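Putative pterin-4-alpha-carbinolamine dehydratase (Brucella melitensis, PDB 3JST) probably catalyses the dehydration of 4a-hydroxytetrahydrobiopterin to dihydrobiopterin, a step in recycling the tetrahydrobiopterin cofactor. Local coordinates at residues P60-A65 with V69-A74; E28-S33 with L84-A89; D19-V24 with R90-I95. All coordinates share one frame; numbering follows the deposited sequence.

Interaction 1: residues P60-A65 with V69-A74; sequences PEWFNA and VDVTLA. With EDO (1,2-ethanediol), chain C.
Glu61 pairs with Thr72 and Phe63 with Asp70 through two backbone hydrogen bonds each, setting residues 61-65 and 69-73 as antiparallel strands whose axes come within 4.6 Å and run 172° apart. Between these hydrogen-bonded pairs, Trp62 and Val71 form a non-hydrogen-bonded one, and Trp62 CA makes a bent CA-H...O contact with Asp70 O at 3.1 Å. The alternation of extended strands then sorts the side chains onto two faces.

On one face lie Trp62, Asn64, Val69 and Val71. Trp62 has its CG between the backbone N and the carbonyl carbon (chi1 56°), a rotation that carries the indole away from the neighbouring strand, back over Pro60, whose CG stands over the centre of one ring face. The tryptophan reaches its partners laterally: Trp62 CE3 lies 4.2 Å from Val69 CG1, the two side chains running alongside each other, while Val71 CG2 meets the ring system at its edge. Pro60 is itself wedged against the opposite strand, its CB 3.6 Å from Leu73 CD2.

The other face is more polar. The Phe63 ring and the Asp70 carboxylate extend in the same direction with their planes only 13° apart, Phe63 CD2 to Asp70 OD2 being 3.5 Å; the second oxygen, OD1, is bonded to Ser33 OG. A molecule of 1,2-ethanediol, probably from the crystallisation liquor, rests on this face, with its O2 hydrogen-bonded to Thr72 OG1 at 2.7 Å.

Within the chain, strand 61-65 is an outermost strand, whereas Val69, Val71 and Leu73 carry the backbone bonding inward to Phe34, Arg32 and Ile30. Helix 39-56 covers Trp62 through Met46 and Ala49, and helix 83-96 covers Val71 and Leu73.

Interaction 2: residues E28-S33 with L84-A89; sequences EAITRS and LDIKMA
Ile30 carries this contact almost alone: its terminal methyl, CD1, is the one atom of strand 30-33 that meets helix 84-89, and it does so at three points. Ile30 CD1 lies 4.1 Å from Ala89 CB and as far from Asp85 O. Ile86 CD1 is 4.3 Å from Ile30 CD1. The side chain can span the gap because CG1 occupies the position between the backbone N and the carbonyl carbon (chi1 61°) and CD1 then continues outward in an extended chain. The strand and helix segments run nearly in the same direction, 14° apart, with their axes 10.2 Å from each other, a spacing bridged by aliphatic side chains.

On the helix, Ala89 offers a small methyl aimed at the strand, and one turn earlier Asp85 presents its carbonyl. Asp85 O accepts the helical bond from Ala89 N at 2.9 Å, and the isoleucine methyl makes only a van der Waals contact with it. Ile86 starts out pointing away from the strand, yet its chain bends back far enough for the two CD1 methyls to meet. The Asp85 carboxylate is satisfied by other parts of the fold: OD1 by His58 NE2, OD2 by Thr75 OG1 and Thr82 N.

Away from this buried patch the contact falls off quickly, and the area buried between the segments is only 108 Å². Thr31 belongs to the other face of the strand, where its hydroxyl bonds to Val71 O; Glu28 and Ser33 are exposed. Lys87 projects from the side of the helix turned from the strand, packing on Tyr52. Met11 and Leu15 of helix 8-16 add to the apolar surround of Ile30. Such helix-on-sheet packing, with helices laid against one face of a four-stranded antiparallel sheet, is the two-layer alpha/beta architecture of the pterin carbinolamine dehydratase family.

Interaction 3: residues D19-V24 with R90-I95; sequences DGWQKV and RKMNAI
Asn93, on helix 83-96, uses both ends of its amide to tie down the segment 19-24 around Asp19 and Trp21. Asn93 ND2 donates to Asp19 O at 3.0 Å; ND2 sits in the plane of the Asp19 carbonyl, on a lone pair, though Asp19 O is tilted somewhat from the amide plane of Asn93. Asn93 OD1 accepts from the indole of Trp21, with Trp21 NE1 2.8 Å away. The tryptophan and asparagine side chains slide past each other in opposite directions, and their planes are turned by 40°. The indole nitrogen, although OD1 lies close to the ring plane, stands 45° above the plane of the amide carbonyl and misses the lone pairs.

Each polar atom of the amide has a second partner. OD1 also accepts from Arg32 NH2. Asn93 ND2 also donates to a water at 3.2 Å, and the same water accepts from Asp19 N at 3.0 Å. These two donors lie 3.3 Å apart (Asn93 ND2 to Asp19 N) with no bond between them.

Next to the polar group, Met92 brings its sulfur to the edge of the Trp21 six-membered ring, crossing the indole at about a right angle. Met92 SD is 4.0 Å from both CZ2 and CH2 of Trp21, an edge-on Met-aromatic contact.

With a neutral side chain acting as donor and acceptor at once, the buried indole N-H is satisfied without placing an anion there. The positive charge of Arg32 would probably polarise the amide carbonyl, while the four bonds limit its rotation and fix which end carries the oxygen.

All three contacts reach one sheet, and interactions 2 and 3 both use helix 83-96, on successive turns, with their centres about 6 Å apart. These two are also joined through the sheet, where Ala29 O lies 2.8 Å from Val24 N, a probable hydrogen bond. Interaction 1 joins interaction 2 in the same way, Leu73 N lying 2.8 Å from Ile30 O. It joins interaction 3 through packing, Leu73 CD1 being 3.5 Å from Trp21 CH2 and Val71 CG1 3.7 Å from Met92 SD. Pro60 ends the family's His-His-Pro sequence, and Asp85 bonds its His58; in related dehydratases these histidines contribute to the pterin site, so the active site here is probably nearby.

Interaction 1: residues P60-A65 with V69-A74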
loop_
_atom_site.group_PDB
_atom_site.type_symbol
_atom_site.label_atom_id
_atom_site.label_comp_id
_atom_site.label_asym_id
_atom_site.label_seq_id
_atom_site.Cartn_x
_atom_site.Cartn_y
_atom_site.Cartn_z
ATOM N N PRO A 60 6.810 2.293 -1.348
ATOM C CA PRO A 60 6.221 0.988 -1.615
ATOM C C PRO A 60 7.163 0.057 -2.358
ATOM O O PRO A 60 8.153 0.508 -2.944
ATOM C CB PRO A 60 5.021 1.333 -2.504
ATOM C CG PRO A 60 5.470 2.553 -3.255
ATOM C CD PRO A 60 6.293 3.330 -2.264
ATOM N N GLU A 61 6.857 -1.237 -2.313
ATOM C CA GLU A 61 7.369 -2.186 -3.289
ATOM C C GLU A 61 6.256 -2.348 -4.316
ATOM O O GLU A 61 5.147 -2.771 -3.970
ATOM C CB GLU A 61 7.712 -3.529 -2.644
ATOM C CG GLU A 61 8.939 -3.474 -1.735
ATOM C CD GLU A 61 9.299 -4.821 -1.123
ATOM O OE1 GLU A 61 8.612 -5.828 -1.404
ATOM O OE2 GLU A 61 10.279 -4.872 -0.348
ATOM N N TRP A 62 6.523 -1.997 -5.570
ATOM C CA TRP A 62 5.466 -2.052 -6.577
ATOM C C TRP A 62 5.926 -2.414 -7.982
ATOM O O TRP A 62 7.050 -2.130 -8.381
ATOM C CB TRP A 62 4.608 -0.769 -6.576
ATOM C CG TRP A 62 5.317 0.546 -6.756
ATOM C CD1 TRP A 62 6.665 0.767 -6.873
ATOM C CD2 TRP A 62 4.696 1.842 -6.797
ATOM N NE1 TRP A 62 6.913 2.114 -7.002
ATOM C CE2 TRP A 62 5.724 2.795 -6.957
ATOM C CE3 TRP A 62 3.367 2.288 -6.723
ATOM C CZ2 TRP A 62 5.467 4.168 -7.047
ATOM C CZ3 TRP A 62 3.111 3.655 -6.810
ATOM C CH2 TRP A 62 4.159 4.577 -6.971
ATOM N N PHE A 63 5.022 -3.077 -8.699
ATOM C CA PHE A 63 5.269 -3.601 -10.035
ATOM C C PHE A 63 4.209 -3.018 -10.950
ATOM O O PHE A 63 3.035 -2.959 -10.572
ATOM C CB PHE A 63 5.163 -5.134 -10.017
ATOM C CG PHE A 63 5.159 -5.770 -11.386
ATOM C CD1 PHE A 63 6.349 -6.051 -12.044
ATOM C CD2 PHE A 63 3.958 -6.098 -12.015
ATOM C CE1 PHE A 63 6.344 -6.642 -13.306
ATOM C CE2 PHE A 63 3.944 -6.692 -13.276
ATOM C CZ PHE A 63 5.136 -6.965 -13.922
ATOM N N ASN A 64 4.619 -2.587 -12.139
ATOM C CA ASN A 64 3.684 -2.107 -13.157
ATOM C C ASN A 64 3.924 -2.813 -14.488
ATOM O O ASN A 64 5.064 -3.071 -14.871
ATOM C CB ASN A 64 3.791 -0.580 -13.307
ATOM C CG ASN A 64 3.151 -0.057 -14.586
ATOM O OD1 ASN A 64 3.849 0.408 -15.482
ATOM N ND2 ASN A 64 1.823 -0.132 -14.676
ATOM N N ALA A 65 2.830 -3.154 -15.160
ATOM C CA ALA A 65 2.857 -3.687 -16.515
ATOM C C ALA A 65 1.633 -3.131 -17.232
ATOM O O ALA A 65 0.515 -3.556 -16.965
ATOM C CB ALA A 65 2.825 -5.209 -16.501
ATOM N N VAL A 69 -0.988 -2.265 -11.665
ATOM C CA VAL A 69 -0.011 -1.910 -10.641
ATOM C C VAL A 69 -0.226 -2.781 -9.403
ATOM O O VAL A 69 -1.288 -2.721 -8.779
ATOM C CB VAL A 69 -0.094 -0.422 -10.219
ATOM C CG1 VAL A 69 1.103 -0.067 -9.348
ATOM C CG2 VAL A 69 -0.172 0.486 -11.437
ATOM N N ASP A 70 0.773 -3.602 -9.076
ATOM C CA ASP A 70 0.739 -4.435 -7.879
ATOM C C ASP A 70 1.586 -3.777 -6.807
ATOM O O ASP A 70 2.755 -3.489 -7.039
ATOM C CB ASP A 70 1.293 -5.833 -8.174
ATOM C CG ASP A 70 0.552 -6.527 -9.295
ATOM O OD1 ASP A 70 -0.683 -6.385 -9.370
ATOM O OD2 ASP A 70 1.213 -7.201 -10.110
ATOM N N VAL A 71 0.993 -3.559 -5.635
ATOM C CA VAL A 71 1.662 -2.875 -4.534
ATOM C C VAL A 71 1.770 -3.785 -3.312
ATOM O O VAL A 71 0.790 -4.426 -2.924
ATOM C CB VAL A 71 0.892 -1.600 -4.126
ATOM C CG1 VAL A 71 1.645 -0.841 -3.037
ATOM C CG2 VAL A 71 0.647 -0.708 -5.341
ATOM N N THR A 72 2.967 -3.837 -2.726
ATOM C CA THR A 72 3.204 -4.477 -1.433
ATOM C C THR A 72 3.794 -3.451 -0.464
ATOM O O THR A 72 4.738 -2.729 -0.808
ATOM C CB THR A 72 4.178 -5.666 -1.556
ATOM O OG1 THR A 72 3.602 -6.670 -2.398
ATOM C CG2 THR A 72 4.483 -6.273 -0.187
ATOM N N LEU A 73 3.237 -3.394 0.744
ATOM C CA LEU A 73 3.658 -2.428 1.756
ATOM C C LEU A 73 4.080 -3.124 3.045
ATOM O O LEU A 73 3.357 -3.969 3.571
ATOM C CB LEU A 73 2.524 -1.448 2.064
ATOM C CG LEU A 73 1.946 -0.634 0.900
ATOM C CD1 LEU A 73 0.730 0.159 1.368
ATOM C CD2 LEU A 73 2.991 0.287 0.279
ATOM N N ALA A 74 5.263 -2.756 3.529
ATOM C CA ALA A 74 5.746 -3.124 4.858
ATOM C C ALA A 74 6.721 -2.034 5.300
ATOM O O ALA A 74 7.213 -1.269 4.469
ATOM C CB ALA A 74 6.442 -4.481 4.828
HETATM C C1 EDO C . 5.596 -6.155 -5.080
HETATM O O1 EDO C . 6.230 -7.020 -6.029
HETATM C C2 EDO C . 4.246 -5.708 -5.612
HETATM O O2 EDO C . 3.225 -6.576 -5.118
#

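Interaction 2: residues E28-S33 with L84-A89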
loop_
_atom_site.group_PDB
_atom_site.type_symbol
_atom_site.label_atom_id
_atom_site.label_comp_id
_atom_site.label_asym_id
_atom_site.label_seq_id
_atom_site.Cartn_x
_atom_site.Cartn_y
_atom_site.Cartn_z
ATOM N N GLU A 28 4.920 -10.476 6.546
ATOM C CA GLU A 28 4.417 -9.345 7.326
ATOM C C GLU A 28 4.338 -8.123 6.413
ATOM O O GLU A 28 5.175 -7.218 6.470
ATOM C CB GLU A 28 5.311 -9.075 8.538
ATOM C CG GLU A 28 5.444 -10.256 9.487
ATOM C CD GLU A 28 4.116 -10.710 10.060
ATOM O OE1 GLU A 28 3.291 -9.844 10.431
ATOM O OE2 GLU A 28 3.898 -11.937 10.144
ATOM N N ALA A 29 3.323 -8.130 5.559
ATOM C CA ALA A 29 3.133 -7.096 4.556
ATOM C C ALA A 29 1.702 -7.165 4.028
ATOM O O ALA A 29 1.028 -8.196 4.164
ATOM C CB ALA A 29 4.145 -7.276 3.411
ATOM N N ILE A 30 1.236 -6.071 3.436
ATOM C CA ILE A 30 -0.092 -6.044 2.819
ATOM C C ILE A 30 0.022 -5.694 1.343
ATOM O O ILE A 30 0.991 -5.055 0.919
ATOM C CB ILE A 30 -1.057 -5.069 3.542
ATOM C CG1 ILE A 30 -0.541 -3.623 3.488
ATOM C CG2 ILE A 30 -1.261 -5.519 4.991
ATOM C CD1 ILE A 30 -1.507 -2.595 4.090
ATOM N N THR A 31 -0.963 -6.120 0.560
ATOM C CA THR A 31 -0.879 -5.989 -0.883
ATOM C C THR A 31 -2.239 -5.763 -1.543
ATOM O O THR A 31 -3.269 -6.241 -1.065
ATOM C CB THR A 31 -0.174 -7.228 -1.511
ATOM O OG1 THR A 31 0.135 -6.965 -2.888
ATOM C CG2 THR A 31 -1.043 -8.486 -1.398
ATOM N N ARG A 32 -2.222 -4.988 -2.624
ATOM C CA ARG A 32 -3.354 -4.870 -3.528
ATOM C C ARG A 32 -2.850 -4.807 -4.970
ATOM O O ARG A 32 -1.804 -4.208 -5.252
ATOM C CB ARG A 32 -4.190 -3.624 -3.222
ATOM C CG ARG A 32 -5.370 -3.452 -4.184
ATOM C CD ARG A 32 -6.344 -2.361 -3.773
ATOM N NE ARG A 32 -7.441 -2.279 -4.737
ATOM C CZ ARG A 32 -8.319 -1.281 -4.832
ATOM N NH1 ARG A 32 -9.270 -1.334 -5.762
ATOM N NH2 ARG A 32 -8.265 -0.234 -4.012
ATOM N N SER A 33 -3.599 -5.435 -5.867
ATOM C CA SER A 33 -3.372 -5.333 -7.296
ATOM C C SER A 33 -4.409 -4.381 -7.869
ATOM O O SER A 33 -5.613 -4.657 -7.819
ATOM C CB SER A 33 -3.497 -6.704 -7.959
ATOM O OG SER A 33 -2.471 -7.569 -7.509
ATOM N N LEU A 84 2.161 3.569 8.958
ATOM C CA LEU A 84 2.650 4.124 7.688
ATOM C C LEU A 84 2.124 3.349 6.468
ATOM O O LEU A 84 1.764 3.939 5.447
ATOM C CB LEU A 84 4.179 4.125 7.666
ATOM C CG LEU A 84 4.898 5.047 8.648
ATOM C CD1 LEU A 84 6.406 4.792 8.623
ATOM C CD2 LEU A 84 4.584 6.501 8.345
ATOM N N ASP A 85 2.085 2.024 6.581
ATOM C CA ASP A 85 1.561 1.173 5.519
ATOM C C ASP A 85 0.057 1.355 5.379
ATOM O O ASP A 85 -0.474 1.395 4.266
ATOM C CB ASP A 85 1.890 -0.290 5.810
ATOM C CG ASP A 85 3.374 -0.521 5.942
ATOM O OD1 ASP A 85 4.090 -0.232 4.958
ATOM O OD2 ASP A 85 3.820 -0.963 7.025
ATOM N N ILE A 86 -0.619 1.484 6.515
ATOM C CA ILE A 86 -2.054 1.750 6.528
ATOM C C ILE A 86 -2.356 3.105 5.879
ATOM O O ILE A 86 -3.283 3.216 5.091
ATOM C CB ILE A 86 -2.638 1.723 7.962
ATOM C CG1 ILE A 86 -2.316 0.395 8.675
ATOM C CG2 ILE A 86 -4.144 1.960 7.928
ATOM C CD1 ILE A 86 -2.582 -0.870 7.857
ATOM N N LYS A 87 -1.573 4.125 6.214
ATOM C CA LYS A 87 -1.746 5.456 5.618
ATOM C C LYS A 87 -1.553 5.428 4.101
ATOM O O LYS A 87 -2.322 6.043 3.352
ATOM C CB LYS A 87 -0.780 6.465 6.250
ATOM C CG LYS A 87 -1.142 6.848 7.668
ATOM C CD LYS A 87 -0.121 7.794 8.289
ATOM C CE LYS A 87 -0.382 9.231 7.900
ATOM N NZ LYS A 87 0.585 10.167 8.548
ATOM N N MET A 88 -0.528 4.708 3.654
ATOM C CA MET A 88 -0.225 4.613 2.230
ATOM C C MET A 88 -1.329 3.863 1.483
ATOM O O MET A 88 -1.775 4.309 0.434
ATOM C CB MET A 88 1.134 3.939 2.009
ATOM C CG MET A 88 1.514 3.735 0.544
ATOM S SD MET A 88 1.565 5.260 -0.416
ATOM C CE MET A 88 3.189 5.878 0.044
ATOM N N ALA A 89 -1.770 2.734 2.031
ATOM C CA ALA A 89 -2.857 1.965 1.421
ATOM C C ALA A 89 -4.133 2.805 1.325
ATOM O O ALA A 89 -4.814 2.801 0.300
ATOM C CB ALA A 89 -3.117 0.687 2.210
#

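Interaction 3: residues D19-V24 with R90-I95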
loop_
_atom_site.group_PDB
_atom_site.type_symbol
_atom_site.label_atom_id
_atom_site.label_comp_id
_atom_site.label_asym_id
_atom_site.label_seq_id
_atom_site.Cartn_x
_atom_site.Cartn_y
_atom_site.Cartn_z
ATOM N N ASP A 19 -10.303 -1.470 1.232
ATOM C CA ASP A 19 -10.882 -2.284 0.160
ATOM C C ASP A 19 -9.805 -2.777 -0.812
ATOM O O ASP A 19 -8.964 -2.003 -1.259
ATOM C CB ASP A 19 -11.955 -1.491 -0.603
ATOM C CG ASP A 19 -12.637 -2.317 -1.689
ATOM O OD1 ASP A 19 -13.083 -3.446 -1.402
ATOM O OD2 ASP A 19 -12.722 -1.833 -2.837
ATOM N N GLY A 20 -9.836 -4.074 -1.110
ATOM C CA GLY A 20 -8.907 -4.693 -2.057
ATOM C C GLY A 20 -7.564 -5.114 -1.480
ATOM O O GLY A 20 -6.790 -5.786 -2.164
ATOM N N TRP A 21 -7.274 -4.723 -0.235
ATOM C CA TRP A 21 -5.994 -5.059 0.397
ATOM C C TRP A 21 -6.076 -6.364 1.194
ATOM O O TRP A 21 -7.093 -6.653 1.845
ATOM C CB TRP A 21 -5.509 -3.916 1.298
ATOM C CG TRP A 21 -5.086 -2.701 0.527
ATOM C CD1 TRP A 21 -5.892 -1.701 0.063
ATOM C CD2 TRP A 21 -3.752 -2.366 0.113
ATOM N NE1 TRP A 21 -5.143 -0.759 -0.606
ATOM C CE2 TRP A 21 -3.827 -1.142 -0.588
ATOM C CE3 TRP A 21 -2.503 -2.979 0.271
ATOM C CZ2 TRP A 21 -2.704 -0.523 -1.135
ATOM C CZ3 TRP A 21 -1.384 -2.360 -0.265
ATOM C CH2 TRP A 21 -1.495 -1.143 -0.967
ATOM N N GLN A 22 -4.998 -7.144 1.132
ATOM C CA GLN A 22 -4.904 -8.415 1.851
ATOM C C GLN A 22 -3.516 -8.570 2.452
ATOM O O GLN A 22 -2.562 -7.946 1.995
ATOM C CB GLN A 22 -5.176 -9.593 0.902
ATOM C CG GLN A 22 -6.478 -9.490 0.104
ATOM C CD GLN A 22 -6.596 -10.562 -0.977
ATOM O OE1 GLN A 22 -5.802 -11.510 -1.025
ATOM N NE2 GLN A 22 -7.585 -10.410 -1.857
ATOM N N LYS A 23 -3.405 -9.410 3.475
ATOM C CA LYS A 23 -2.103 -9.773 4.016
ATOM C C LYS A 23 -1.376 -10.629 2.989
ATOM O O LYS A 23 -1.978 -11.494 2.364
ATOM C CB LYS A 23 -2.246 -10.561 5.321
ATOM C CG LYS A 23 -0.905 -10.931 5.950
ATOM C CD LYS A 23 -1.069 -11.753 7.222
ATOM C CE LYS A 23 0.284 -12.185 7.771
ATOM N NZ LYS A 23 1.060 -12.976 6.765
ATOM N N VAL A 24 -0.082 -10.388 2.817
ATOM C CA VAL A 24 0.722 -11.217 1.926
ATOM C C VAL A 24 0.931 -12.574 2.586
ATOM O O VAL A 24 1.297 -12.659 3.756
ATOM C CB VAL A 24 2.074 -10.570 1.588
ATOM C CG1 VAL A 24 2.957 -11.545 0.783
ATOM C CG2 VAL A 24 1.853 -9.282 0.819
ATOM N N ARG A 90 -4.437 3.528 2.401
ATOM C CA ARG A 90 -5.577 4.436 2.439
ATOM C C ARG A 90 -5.487 5.494 1.340
ATOM O O ARG A 90 -6.459 5.713 0.620
ATOM C CB ARG A 90 -5.670 5.108 3.817
ATOM C CG ARG A 90 -6.794 6.129 3.964
ATOM C CD ARG A 90 -6.808 6.788 5.347
ATOM N NE ARG A 90 -6.818 5.805 6.427
ATOM C CZ ARG A 90 -5.968 5.766 7.458
ATOM N NH1 ARG A 90 -4.997 6.667 7.602
ATOM N NH2 ARG A 90 -6.100 4.809 8.370
ATOM N N LYS A 91 -4.321 6.135 1.214
ATOM C CA LYS A 91 -4.114 7.191 0.215
ATOM C C LYS A 91 -4.205 6.640 -1.202
ATOM O O LYS A 91 -4.825 7.256 -2.072
ATOM C CB LYS A 91 -2.756 7.874 0.403
ATOM C CG LYS A 91 -2.528 9.085 -0.508
ATOM C CD LYS A 91 -3.423 10.272 -0.123
ATOM C CE LYS A 91 -2.965 11.544 -0.819
ATOM N NZ LYS A 91 -3.763 12.735 -0.435
ATOM N N MET A 92 -3.576 5.487 -1.424
ATOM C CA MET A 92 -3.645 4.804 -2.718
ATOM C C MET A 92 -5.085 4.492 -3.108
ATOM O O MET A 92 -5.474 4.690 -4.258
ATOM C CB MET A 92 -2.819 3.522 -2.697
ATOM C CG MET A 92 -1.332 3.770 -2.840
ATOM S SD MET A 92 -0.350 2.265 -2.788
ATOM C CE MET A 92 1.244 2.923 -3.281
ATOM N N ASN A 93 -5.869 4.007 -2.147
ATOM C CA ASN A 93 -7.288 3.751 -2.384
ATOM C C ASN A 93 -8.054 5.020 -2.761
ATOM O O ASN A 93 -8.955 4.971 -3.601
ATOM C CB ASN A 93 -7.935 3.062 -1.174
ATOM C CG ASN A 93 -7.761 1.553 -1.203
ATOM O OD1 ASN A 93 -6.892 1.035 -1.905
ATOM N ND2 ASN A 93 -8.601 0.836 -0.454
ATOM N N ALA A 94 -7.685 6.144 -2.149
ATOM C CA ALA A 94 -8.299 7.432 -2.460
ATOM C C ALA A 94 -7.911 7.900 -3.865
ATOM O O ALA A 94 -8.753 8.384 -4.613
ATOM C CB ALA A 94 -7.906 8.486 -1.416
ATOM N N ILE A 95 -6.638 7.742 -4.217
ATOM C CA ILE A 95 -6.152 8.132 -5.541
ATOM C C ILE A 95 -6.834 7.292 -6.628
ATOM O O ILE A 95 -7.349 7.834 -7.602
ATOM C CB ILE A 95 -4.617 7.967 -5.660
ATOM C CG1 ILE A 95 -3.879 8.918 -4.709
ATOM C CG2 ILE A 95 -4.155 8.229 -7.096
ATOM C CD1 ILE A 95 -2.445 8.483 -4.430
HETATM O O HOH W 1 -11.123 1.431 1.361
#